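Local coordinates for protein PpBBE-like 1 D396N (Physcomitrella patens subsp. patens, PDB 6EO5) that oxidises cellobiose as a flavin-dependent enzyme of the berberine bridge enzyme-like family, with its FAD held covalently by the protein, at residues F120-L125 and V145-H150; I137-C142 and G164-N169; L305-W310 and N319-V324. One frame throughout, in Å; residues are numbered along the deposited sequence.

Contact 1 (F120-L125 and V145-H150); sequences FRLGPL and VGIAGH. With FAD (flavin-adenine dinucleotide), chain C.
This contact belongs to the FAD-binding domain, where two helix starts meet and the second, at 145-150, holds the FAD pyrophosphate. Arg121 and Gly146 are the N-caps of their helices, and a single beta bridge joins their backbones. Ile147 N donates to Phe120 O at 2.9 Å with a nearly straight N-H...O angle of 167°. In return Leu122 N gives a more bent bond to Val145 O at 2.8 Å. A water also donates to Phe120 O, so this buried carbonyl accepts two bonds.

Leu122 is covered more than any other residue here. Its CD1 sits over one face of the His150 imidazole, 4.2 Å from the ring centroid, in a CH-pi contact. Its other branch, CD2, meets Ile147 CD1 at 3.8 Å. Ile147 has CG1 anti to its backbone N (chi1 -177°), which carries CD1 to both Leu122 CD2 and Leu125 CD2, while CG2 packs on Phe120 CB.

The same backbone grips the cofactor. Gly146 N donates to FAD O2P at 2.8 Å, and Gly149 N reaches FAD O1P at 3.2 Å. A CB on either glycine would clash with FAD. The start of helix 147-153 probably helps to offset the phosphate charge. His150 ND1 shares a hydrogen bond with the ribityl O2' at 2.9 Å; its NE2 is bonded to Gly140 N, so both ring nitrogens are engaged and the ring's rotation is fixed.

Helices 122-133 and 147-153 thus start side by side. Phe120 and Leu125 rest on Phe105 of strand 105-108, and Ile137 packs against Leu125 and Ile147.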
loop_
_atom_site.group_PDB
_atom_site.type_symbol
_atom_site.label_atom_id
_atom_site.label_comp_id
_atom_site.label_asym_id
_atom_site.label_seq_id
_atom_site.Cartn_x
_atom_site.Cartn_y
_atom_site.Cartn_z
ATOM N N PHE A 120 -6.722 10.695 5.940
ATOM C CA PHE A 120 -6.727 11.087 4.538
ATOM C C PHE A 120 -6.753 9.875 3.607
ATOM O O PHE A 120 -6.175 8.819 3.898
ATOM C CB PHE A 120 -5.494 11.933 4.230
ATOM C CG PHE A 120 -5.791 13.379 4.001
ATOM C CD1 PHE A 120 -6.331 13.805 2.793
ATOM C CD2 PHE A 120 -5.514 14.326 4.983
ATOM C CE1 PHE A 120 -6.600 15.159 2.573
ATOM C CE2 PHE A 120 -5.782 15.680 4.773
ATOM C CZ PHE A 120 -6.328 16.090 3.569
ATOM N N ARG A 121 -7.436 10.046 2.472
ATOM C CA ARG A 121 -7.347 9.146 1.331
ATOM C C ARG A 121 -6.426 9.768 0.288
ATOM O O ARG A 121 -6.197 10.976 0.284
ATOM C CB ARG A 121 -8.724 8.868 0.719
ATOM C CG ARG A 121 -9.855 8.623 1.706
ATOM C CD ARG A 121 -9.461 7.685 2.798
ATOM N NE ARG A 121 -10.558 6.815 3.221
ATOM C CZ ARG A 121 -11.190 6.903 4.390
ATOM N NH1 ARG A 121 -10.844 7.841 5.271
ATOM N NH2 ARG A 121 -12.176 6.050 4.672
ATOM N N LEU A 122 -5.893 8.933 -0.609
ATOM C CA LEU A 122 -4.848 9.416 -1.510
ATOM C C LEU A 122 -5.392 10.434 -2.509
ATOM O O LEU A 122 -4.725 11.434 -2.804
ATOM C CB LEU A 122 -4.188 8.252 -2.244
ATOM C CG LEU A 122 -3.391 7.252 -1.404
ATOM C CD1 LEU A 122 -2.619 6.334 -2.323
ATOM C CD2 LEU A 122 -2.459 7.944 -0.401
ATOM N N GLY A 123 -6.590 10.196 -3.041
ATOM C CA GLY A 123 -7.215 11.114 -3.965
ATOM C C GLY A 123 -7.273 12.533 -3.424
ATOM O O GLY A 123 -6.649 13.456 -3.961
ATOM N N PRO A 124 -8.030 12.734 -2.343
ATOM C CA PRO A 124 -8.066 14.065 -1.719
ATOM C C PRO A 124 -6.698 14.585 -1.301
ATOM O O PRO A 124 -6.467 15.803 -1.348
ATOM C CB PRO A 124 -8.983 13.851 -0.509
ATOM C CG PRO A 124 -9.889 12.740 -0.952
ATOM C CD PRO A 124 -9.023 11.821 -1.750
ATOM N N LEU A 125 -5.778 13.707 -0.890
ATOM C CA LEU A 125 -4.464 14.188 -0.481
ATOM C C LEU A 125 -3.681 14.746 -1.671
ATOM O O LEU A 125 -2.972 15.753 -1.536
ATOM C CB LEU A 125 -3.688 13.075 0.223
ATOM C CG LEU A 125 -2.285 13.452 0.706
ATOM C CD1 LEU A 125 -2.319 14.686 1.588
ATOM C CD2 LEU A 125 -1.614 12.286 1.434
ATOM N N VAL A 145 -7.478 4.785 -1.281
ATOM C CA VAL A 145 -6.597 4.182 -0.285
ATOM C C VAL A 145 -6.273 5.194 0.802
ATOM O O VAL A 145 -6.061 6.384 0.527
ATOM C CB VAL A 145 -5.313 3.655 -0.950
ATOM C CG1 VAL A 145 -4.196 3.447 0.077
ATOM C CG2 VAL A 145 -5.597 2.363 -1.676
ATOM N N GLY A 146 -6.232 4.728 2.049
ATOM C CA GLY A 146 -5.863 5.603 3.143
ATOM C C GLY A 146 -4.360 5.817 3.187
ATOM O O GLY A 146 -3.573 4.912 2.911
ATOM N N ILE A 147 -3.961 7.045 3.535
ATOM C CA ILE A 147 -2.538 7.355 3.611
ATOM C C ILE A 147 -1.871 6.552 4.716
ATOM O O ILE A 147 -0.675 6.252 4.639
ATOM C CB ILE A 147 -2.333 8.866 3.818
ATOM C CG1 ILE A 147 -0.843 9.218 3.813
ATOM C CG2 ILE A 147 -2.971 9.297 5.109
ATOM C CD1 ILE A 147 -0.145 8.879 2.518
ATOM N N ALA A 148 -2.633 6.174 5.744
ATOM C CA ALA A 148 -2.091 5.604 6.971
ATOM C C ALA A 148 -1.507 4.212 6.758
ATOM O O ALA A 148 -0.295 4.022 6.899
ATOM C CB ALA A 148 -3.178 5.561 8.045
ATOM N N GLY A 149 -2.359 3.229 6.447
ATOM C CA GLY A 149 -1.851 1.904 6.135
ATOM C C GLY A 149 -0.827 1.940 5.020
ATOM O O GLY A 149 0.270 1.392 5.147
ATOM N N HIS A 150 -1.169 2.620 3.923
ATOM C CA HIS A 150 -0.263 2.810 2.797
ATOM C C HIS A 150 1.132 3.223 3.258
ATOM O O HIS A 150 2.121 2.535 2.978
ATOM C CB HIS A 150 -0.861 3.860 1.863
ATOM C CG HIS A 150 -0.198 3.950 0.522
ATOM N ND1 HIS A 150 -0.187 2.905 -0.378
ATOM C CD2 HIS A 150 0.449 4.977 -0.083
ATOM C CE1 HIS A 150 0.448 3.279 -1.474
ATOM N NE2 HIS A 150 0.842 4.535 -1.322
HETATM P PA FAD C . -6.481 -0.123 6.247
HETATM O O1A FAD C . -7.194 -1.446 6.014
HETATM O O2A FAD C . -7.382 0.893 6.902
HETATM O O5B FAD C . -5.096 -0.267 7.061
HETATM C C5B FAD C . -4.206 -1.337 6.826
HETATM C C4B FAD C . -3.428 -1.683 8.091
HETATM O O4B FAD C . -2.855 -0.515 8.648
HETATM C C3B FAD C . -4.320 -2.281 9.165
HETATM O O3B FAD C . -3.554 -3.186 9.929
HETATM C C2B FAD C . -4.660 -1.087 10.018
HETATM O O2B FAD C . -5.004 -1.460 11.329
HETATM C C1B FAD C . -3.376 -0.271 9.945
HETATM N N9A FAD C . -3.687 1.156 10.187
HETATM C C8A FAD C . -4.621 1.919 9.527
HETATM N N7A FAD C . -4.619 3.163 10.053
HETATM C C5A FAD C . -3.702 3.208 11.042
HETATM C C6A FAD C . -3.312 4.219 11.900
HETATM N N6A FAD C . -3.884 5.415 11.811
HETATM N N1A FAD C . -2.328 3.981 12.835
HETATM C C2A FAD C . -1.754 2.733 12.919
HETATM N N3A FAD C . -2.149 1.722 12.069
HETATM C C4A FAD C . -3.112 1.956 11.145
HETATM N N1 FAD C . -0.209 -0.407 -2.443
HETATM C C2 FAD C . 0.858 0.306 -3.002
HETATM O O2 FAD C . 1.981 0.370 -2.460
HETATM N N3 FAD C . 0.659 0.979 -4.195
HETATM C C4 FAD C . -0.566 0.943 -4.828
HETATM O O4 FAD C . -0.718 1.560 -5.878
HETATM C C4X FAD C . -1.623 0.234 -4.276
HETATM N N5 FAD C . -2.856 0.242 -4.891
HETATM C C5X FAD C . -3.974 -0.182 -4.197
HETATM C C6 FAD C . -5.231 -0.038 -4.775
HETATM C C7 FAD C . -6.411 -0.335 -4.076
HETATM C C7M FAD C . -7.760 -0.149 -4.735
HETATM C C8 FAD C . -6.296 -0.900 -2.789
HETATM C C8M FAD C . -7.521 -1.356 -2.018
HETATM C C9 FAD C . -5.012 -1.123 -2.257
HETATM C C9A FAD C . -3.837 -0.753 -2.934
HETATM N N10 FAD C . -2.546 -0.999 -2.446
HETATM C C10 FAD C . -1.455 -0.410 -3.054
HETATM C "C1'" FAD C . -2.320 -1.644 -1.119
HETATM C "C2'" FAD C . -2.306 -0.566 -0.040
HETATM O "O2'" FAD C . -1.084 0.135 0.019
HETATM C "C3'" FAD C . -2.557 -1.223 1.298
HETATM O "O3'" FAD C . -3.808 -1.858 1.191
HETATM C "C4'" FAD C . -2.537 -0.178 2.410
HETATM O "O4'" FAD C . -2.064 -0.787 3.595
HETATM C "C5'" FAD C . -3.923 0.435 2.602
HETATM O "O5'" FAD C . -3.996 1.319 3.702
HETATM P P FAD C . -5.456 1.724 4.265
HETATM O O1P FAD C . -5.306 2.780 5.334
HETATM O O2P FAD C . -6.426 2.130 3.187
HETATM O O3P FAD C . -6.036 0.309 4.764
HETATM O O HOH W 1 -5.857 7.079 6.061
#

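Contact 2 (I137-C142 and G164-N169); sequences IPAGNC and GLVTDN. With FAD (flavin-adenine dinucleotide), chain C.
This is buried van der Waals packing between two loops of the FAD-binding region, with no hydrogen bond between the segments. The loop after strand 135-136 lies against the loop that leads into strand 170-176. The backbones come nearest at Ala139 and Val166. The branch CG2 of Val166 does the touching there: it lies 3.4 Å from Ala139 CA and also meets Ala139 CB and the carbonyl of Pro138. Val166 has CG1 anti to its backbone N (chi1 -177°), and this second branch faces Ile137 CD1 at 4.3 Å.

Pro138 is the centre of an inverse gamma turn, and its ring points into the other loop. The Pro138 and Asn169 side chains approach each other from opposite directions. Pro138 CG lies against Gly164 O and is 3.5 Å from Asn169 ND2. That amide is fixed at both ends. Asn169 ND2 donates to Leu165 O at 2.9 Å, from above the carbonyl plane, and also to Phe163 O, while OD1 is bonded to His216 NE2 of strand 207-217. Leu165 N in turn donates to Asp168 OD2 at 3.2 Å on the anti side of the carboxylate. Asp168 also forms a salt bridge with Arg387.

The far end of segment 137-142 reaches the flavin. Asn141 N makes a weak bond to FAD O4. Cys142 SG is covalently bound to FAD C6 at 1.8 Å. This 6-S-cysteinyl link is characteristic of bicovalently flavinylated enzymes of the berberine bridge enzyme family, where a histidine usually makes the second link.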
loop_
_atom_site.group_PDB
_atom_site.type_symbol
_atom_site.label_atom_id
_atom_site.label_comp_id
_atom_site.label_asym_id
_atom_site.label_seq_id
_atom_site.Cartn_x
_atom_site.Cartn_y
_atom_site.Cartn_z
ATOM N N ILE A 137 3.472 13.789 -2.604
ATOM C CA ILE A 137 4.270 12.689 -2.077
ATOM C C ILE A 137 4.181 11.562 -3.100
ATOM O O ILE A 137 3.202 11.495 -3.863
ATOM C CB ILE A 137 3.785 12.242 -0.691
ATOM C CG1 ILE A 137 2.353 11.730 -0.762
ATOM C CG2 ILE A 137 3.916 13.370 0.295
ATOM C CD1 ILE A 137 1.867 11.189 0.549
ATOM N N PRO A 138 5.180 10.642 -3.166
ATOM C CA PRO A 138 5.142 9.561 -4.165
ATOM C C PRO A 138 4.252 8.389 -3.743
ATOM O O PRO A 138 4.701 7.245 -3.595
ATOM C CB PRO A 138 6.626 9.180 -4.280
ATOM C CG PRO A 138 7.179 9.445 -2.922
ATOM C CD PRO A 138 6.419 10.626 -2.366
ATOM N N ALA A 139 2.954 8.657 -3.578
ATOM C CA ALA A 139 2.014 7.630 -3.142
ATOM C C ALA A 139 1.537 6.780 -4.318
ATOM O O ALA A 139 1.897 7.012 -5.475
ATOM C CB ALA A 139 0.826 8.254 -2.414
ATOM N N GLY A 140 0.713 5.775 -4.006
ATOM C CA GLY A 140 0.167 4.871 -5.001
ATOM C C GLY A 140 -0.950 5.510 -5.801
ATOM O O GLY A 140 -1.238 6.698 -5.680
ATOM N N ASN A 141 -1.611 4.692 -6.620
ATOM C CA ASN A 141 -2.536 5.233 -7.606
ATOM C C ASN A 141 -4.003 4.901 -7.356
ATOM O O ASN A 141 -4.849 5.307 -8.157
ATOM C CB ASN A 141 -2.143 4.765 -9.011
ATOM C CG ASN A 141 -2.459 3.325 -9.236
ATOM O OD1 ASN A 141 -2.292 2.497 -8.332
ATOM N ND2 ASN A 141 -2.944 3.003 -10.434
ATOM N N CYS A 142 -4.342 4.184 -6.286
ATOM C CA CYS A 142 -5.742 3.974 -5.933
ATOM C C CYS A 142 -6.257 5.160 -5.117
ATOM O O CYS A 142 -5.790 5.367 -3.987
ATOM C CB CYS A 142 -5.897 2.685 -5.152
ATOM S SG CYS A 142 -5.195 1.232 -5.996
ATOM N N GLY A 164 11.211 8.143 -3.899
ATOM C CA GLY A 164 11.196 7.144 -2.844
ATOM C C GLY A 164 9.805 6.585 -2.604
ATOM O O GLY A 164 8.838 6.892 -3.307
ATOM N N LEU A 165 9.713 5.721 -1.592
ATOM C CA LEU A 165 8.421 5.230 -1.130
ATOM C C LEU A 165 7.779 6.258 -0.207
ATOM O O LEU A 165 8.450 7.125 0.353
ATOM C CB LEU A 165 8.571 3.897 -0.384
ATOM C CG LEU A 165 9.318 2.749 -1.071
ATOM C CD1 LEU A 165 9.678 1.675 -0.059
ATOM C CD2 LEU A 165 8.518 2.156 -2.230
ATOM N N VAL A 166 6.456 6.149 -0.040
ATOM C CA VAL A 166 5.769 6.993 0.936
ATOM C C VAL A 166 6.450 6.878 2.290
ATOM O O VAL A 166 6.737 7.887 2.950
ATOM C CB VAL A 166 4.283 6.615 1.030
ATOM C CG1 VAL A 166 3.572 7.532 1.987
ATOM C CG2 VAL A 166 3.653 6.684 -0.327
ATOM N N THR A 167 6.741 5.644 2.711
ATOM C CA THR A 167 7.347 5.437 4.020
ATOM C C THR A 167 8.702 6.131 4.102
ATOM O O THR A 167 9.067 6.649 5.159
ATOM C CB THR A 167 7.437 3.922 4.331
ATOM O OG1 THR A 167 7.241 3.697 5.734
ATOM C CG2 THR A 167 8.773 3.301 3.900
ATOM N N ASP A 168 9.423 6.222 2.984
ATOM C CA ASP A 168 10.706 6.909 2.955
ATOM C C ASP A 168 10.579 8.409 3.178
ATOM O O ASP A 168 11.601 9.081 3.374
ATOM C CB ASP A 168 11.398 6.674 1.611
ATOM C CG ASP A 168 11.995 5.287 1.479
ATOM O OD1 ASP A 168 12.459 4.741 2.502
ATOM O OD2 ASP A 168 12.016 4.759 0.339
ATOM N N ASN A 169 9.368 8.957 3.105
ATOM C CA ASN A 169 9.152 10.391 3.216
ATOM C C ASN A 169 8.430 10.763 4.502
ATOM O O ASN A 169 8.077 11.933 4.693
ATOM C CB ASN A 169 8.380 10.904 2.000
ATOM C CG ASN A 169 9.231 10.948 0.753
ATOM O OD1 ASN A 169 9.974 11.898 0.546
ATOM N ND2 ASN A 169 9.133 9.913 -0.084
HETATM P PA FAD C . -6.481 -0.123 6.247
HETATM O O1A FAD C . -7.194 -1.446 6.014
HETATM O O2A FAD C . -7.382 0.893 6.902
HETATM O O5B FAD C . -5.096 -0.267 7.061
HETATM C C5B FAD C . -4.206 -1.337 6.826
HETATM C C4B FAD C . -3.428 -1.683 8.091
HETATM O O4B FAD C . -2.855 -0.515 8.648
HETATM C C3B FAD C . -4.320 -2.281 9.165
HETATM O O3B FAD C . -3.554 -3.186 9.929
HETATM C C2B FAD C . -4.660 -1.087 10.018
HETATM O O2B FAD C . -5.004 -1.460 11.329
HETATM C C1B FAD C . -3.376 -0.271 9.945
HETATM N N9A FAD C . -3.687 1.156 10.187
HETATM C C8A FAD C . -4.621 1.919 9.527
HETATM N N7A FAD C . -4.619 3.163 10.053
HETATM C C5A FAD C . -3.702 3.208 11.042
HETATM C C6A FAD C . -3.312 4.219 11.900
HETATM N N6A FAD C . -3.884 5.415 11.811
HETATM N N1A FAD C . -2.328 3.981 12.835
HETATM C C2A FAD C . -1.754 2.733 12.919
HETATM N N3A FAD C . -2.149 1.722 12.069
HETATM C C4A FAD C . -3.112 1.956 11.145
HETATM N N1 FAD C . -0.209 -0.407 -2.443
HETATM C C2 FAD C . 0.858 0.306 -3.002
HETATM O O2 FAD C . 1.981 0.370 -2.460
HETATM N N3 FAD C . 0.659 0.979 -4.195
HETATM C C4 FAD C . -0.566 0.943 -4.828
HETATM O O4 FAD C . -0.718 1.560 -5.878
HETATM C C4X FAD C . -1.623 0.234 -4.276
HETATM N N5 FAD C . -2.856 0.242 -4.891
HETATM C C5X FAD C . -3.974 -0.182 -4.197
HETATM C C6 FAD C . -5.231 -0.038 -4.775
HETATM C C7 FAD C . -6.411 -0.335 -4.076
HETATM C C7M FAD C . -7.760 -0.149 -4.735
HETATM C C8 FAD C . -6.296 -0.900 -2.789
HETATM C C8M FAD C . -7.521 -1.356 -2.018
HETATM C C9 FAD C . -5.012 -1.123 -2.257
HETATM C C9A FAD C . -3.837 -0.753 -2.934
HETATM N N10 FAD C . -2.546 -0.999 -2.446
HETATM C C10 FAD C . -1.455 -0.410 -3.054
HETATM C "C1'" FAD C . -2.320 -1.644 -1.119
HETATM C "C2'" FAD C . -2.306 -0.566 -0.040
HETATM O "O2'" FAD C . -1.084 0.135 0.019
HETATM C "C3'" FAD C . -2.557 -1.223 1.298
HETATM O "O3'" FAD C . -3.808 -1.858 1.191
HETATM C "C4'" FAD C . -2.537 -0.178 2.410
HETATM O "O4'" FAD C . -2.064 -0.787 3.595
HETATM C "C5'" FAD C . -3.923 0.435 2.602
HETATM O "O5'" FAD C . -3.996 1.319 3.702
HETATM P P FAD C . -5.456 1.724 4.265
HETATM O O1P FAD C . -5.306 2.780 5.334
HETATM O O2P FAD C . -6.426 2.130 3.187
HETATM O O3P FAD C . -6.036 0.309 4.764
#

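Contact 3 (L305-W310 and N319-V324); sequences LILVNW and NQLNNV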
loop_
_atom_site.group_PDB
_atom_site.type_symbol
_atom_site.label_atom_id
_atom_site.label_comp_id
_atom_site.label_asym_id
_atom_site.label_seq_id
_atom_site.Cartn_x
_atom_site.Cartn_y
_atom_site.Cartn_z
ATOM N N LEU A 305 -2.162 13.592 -14.201
ATOM C CA LEU A 305 -1.532 12.283 -14.204
ATOM C C LEU A 305 -2.201 11.364 -13.189
ATOM O O LEU A 305 -2.476 10.191 -13.479
ATOM C CB LEU A 305 -0.037 12.426 -13.911
ATOM C CG LEU A 305 0.543 11.022 -13.766
ATOM C CD1 LEU A 305 1.011 10.499 -15.115
ATOM C CD2 LEU A 305 1.613 10.931 -12.694
ATOM N N ILE A 306 -2.494 11.900 -11.999
ATOM C CA ILE A 306 -3.253 11.167 -10.991
ATOM C C ILE A 306 -4.578 10.686 -11.564
ATOM O O ILE A 306 -5.012 9.561 -11.307
ATOM C CB ILE A 306 -3.463 12.055 -9.753
ATOM C CG1 ILE A 306 -2.116 12.551 -9.241
ATOM C CG2 ILE A 306 -4.192 11.296 -8.674
ATOM C CD1 ILE A 306 -1.237 11.447 -8.743
ATOM N N LEU A 307 -5.246 11.527 -12.354
ATOM C CA LEU A 307 -6.535 11.118 -12.895
ATOM C C LEU A 307 -6.367 10.027 -13.939
ATOM O O LEU A 307 -7.132 9.055 -13.961
ATOM C CB LEU A 307 -7.261 12.325 -13.476
ATOM C CG LEU A 307 -7.779 13.289 -12.406
ATOM C CD1 LEU A 307 -7.892 14.711 -12.938
ATOM C CD2 LEU A 307 -9.114 12.787 -11.888
ATOM N N VAL A 308 -5.369 10.160 -14.806
ATOM C CA VAL A 308 -5.205 9.189 -15.875
ATOM C C VAL A 308 -4.786 7.842 -15.303
ATOM O O VAL A 308 -5.251 6.785 -15.754
ATOM C CB VAL A 308 -4.207 9.723 -16.916
ATOM C CG1 VAL A 308 -3.864 8.663 -17.929
ATOM C CG2 VAL A 308 -4.803 10.935 -17.612
ATOM N N ASN A 309 -3.934 7.858 -14.267
ATOM C CA ASN A 309 -3.494 6.630 -13.617
ATOM C C ASN A 309 -4.623 5.914 -12.901
ATOM O O ASN A 309 -4.405 4.813 -12.390
ATOM C CB ASN A 309 -2.370 6.906 -12.620
ATOM C CG ASN A 309 -1.025 7.006 -13.285
ATOM O OD1 ASN A 309 -0.881 6.655 -14.452
ATOM N ND2 ASN A 309 -0.025 7.474 -12.547
ATOM N N TRP A 310 -5.812 6.505 -12.837
ATOM C CA TRP A 310 -6.988 5.797 -12.357
ATOM C C TRP A 310 -8.105 5.769 -13.399
ATOM O O TRP A 310 -9.283 5.671 -13.045
ATOM C CB TRP A 310 -7.472 6.392 -11.041
ATOM C CG TRP A 310 -8.255 5.403 -10.266
ATOM C CD1 TRP A 310 -9.572 5.495 -9.910
ATOM C CD2 TRP A 310 -7.790 4.145 -9.772
ATOM N NE1 TRP A 310 -9.949 4.377 -9.218
ATOM C CE2 TRP A 310 -8.879 3.526 -9.121
ATOM C CE3 TRP A 310 -6.557 3.482 -9.812
ATOM C CZ2 TRP A 310 -8.774 2.269 -8.497
ATOM C CZ3 TRP A 310 -6.451 2.236 -9.201
ATOM C CH2 TRP A 310 -7.560 1.641 -8.549
ATOM N N ASN A 319 -11.505 18.113 -9.238
ATOM C CA ASN A 319 -12.273 17.884 -8.016
ATOM C C ASN A 319 -12.876 16.494 -7.950
ATOM O O ASN A 319 -13.436 16.132 -6.908
ATOM C CB ASN A 319 -13.392 18.911 -7.876
ATOM C CG ASN A 319 -12.867 20.307 -7.590
ATOM O OD1 ASN A 319 -12.078 20.517 -6.660
ATOM N ND2 ASN A 319 -13.303 21.273 -8.391
ATOM N N GLN A 320 -12.810 15.724 -9.037
ATOM C CA GLN A 320 -13.259 14.339 -8.973
ATOM C C GLN A 320 -12.484 13.573 -7.915
ATOM O O GLN A 320 -13.048 12.699 -7.246
ATOM C CB GLN A 320 -13.113 13.680 -10.344
ATOM C CG GLN A 320 -13.425 12.224 -10.372
ATOM C CD GLN A 320 -14.894 11.947 -10.166
ATOM O OE1 GLN A 320 -15.694 12.063 -11.093
ATOM N NE2 GLN A 320 -15.263 11.576 -8.947
ATOM N N LEU A 321 -11.211 13.928 -7.709
ATOM C CA LEU A 321 -10.362 13.226 -6.753
ATOM C C LEU A 321 -10.873 13.318 -5.319
ATOM O O LEU A 321 -10.363 12.591 -4.460
ATOM C CB LEU A 321 -8.929 13.763 -6.841
ATOM C CG LEU A 321 -8.192 13.548 -8.168
ATOM C CD1 LEU A 321 -6.803 14.141 -8.120
ATOM C CD2 LEU A 321 -8.112 12.079 -8.503
ATOM N N ASN A 322 -11.862 14.180 -5.044
ATOM C CA ASN A 322 -12.518 14.241 -3.739
ATOM C C ASN A 322 -13.657 13.242 -3.603
ATOM O O ASN A 322 -14.087 12.964 -2.477
ATOM C CB ASN A 322 -13.103 15.631 -3.475
ATOM C CG ASN A 322 -12.044 16.701 -3.253
ATOM O OD1 ASN A 322 -11.023 16.477 -2.598
ATOM N ND2 ASN A 322 -12.302 17.886 -3.786
ATOM N N ASN A 323 -14.172 12.722 -4.715
ATOM C CA ASN A 323 -15.376 11.898 -4.726
ATOM C C ASN A 323 -15.181 10.663 -5.583
ATOM O O ASN A 323 -16.048 10.308 -6.388
ATOM C CB ASN A 323 -16.581 12.676 -5.245
ATOM C CG ASN A 323 -16.913 13.864 -4.379
ATOM O OD1 ASN A 323 -17.519 13.718 -3.317
ATOM N ND2 ASN A 323 -16.521 15.057 -4.825
ATOM N N VAL A 324 -14.045 9.988 -5.450
ATOM C CA VAL A 324 -13.858 8.754 -6.208
ATOM C C VAL A 324 -14.675 7.664 -5.531
ATOM O O VAL A 324 -14.529 7.437 -4.322
ATOM C CB VAL A 324 -12.380 8.366 -6.312
ATOM C CG1 VAL A 324 -12.220 7.141 -7.210
ATOM C CG2 VAL A 324 -11.568 9.552 -6.864
#
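Leu321 has CG anti to its carbonyl carbon (chi1 -64°), and this directs both its methyl groups at helix 302-308. Ile306 has CG2 anti to its backbone N, so that methyl group, and not the longer branch, faces Leu321. Ile306 CG2 lies 3.9 Å from Leu321 CD1, with the two side chains nearly at right angles. Leu307 comes in at a slant from the next position of the helix, and its CD2 meets Leu321 CD2 at 3.6 Å. Leu307 CD2 also brushes Gln320 CB at 4.4 Å. An alanine in place of Leu321 would lose both methyl groups and is likely to open a gap beside Ile306 and Leu307.

Farther along, Val324 CG1 approaches the pyrrole part of the Trp310 indole obliquely, 4.1 Å from both Trp310 CD1 and NE1. The indole also touches Cys142 and Pro143, and its nearest atoms are about 4 Å from the FAD. On another side, Ile306 packs against Tyr126 of helix 122-133. The contact between the two segments is carried by carbon packing, with no hydrogen bond or salt bridge between them, so the pairing probably rests on the fit of apolar groups, most of it round buried Leu321.

From the N terminus, segment 120-125 leads into helix 122-133, and the chain then passes through segment 137-142 before contact 1 closes at 145-150. Contact 2 opens inside that loop and closes later, at 164-169, so contacts 1 and 2 cross. They touch directly: His150 packs on Val166, and Leu122 CD1 lies by the Gly140 carbonyl. Both border the FAD. Contact 3 follows in series and closes a short loop between helix 302-308 and strand 331-338. It reaches back to both others. Leu321 lies against Gly123 and Pro124, and Asn309 O probably accepts a hydrogen bond from Asn141 ND2. The FAD-binding region is thereby tied to the loop that follows helix 302-308.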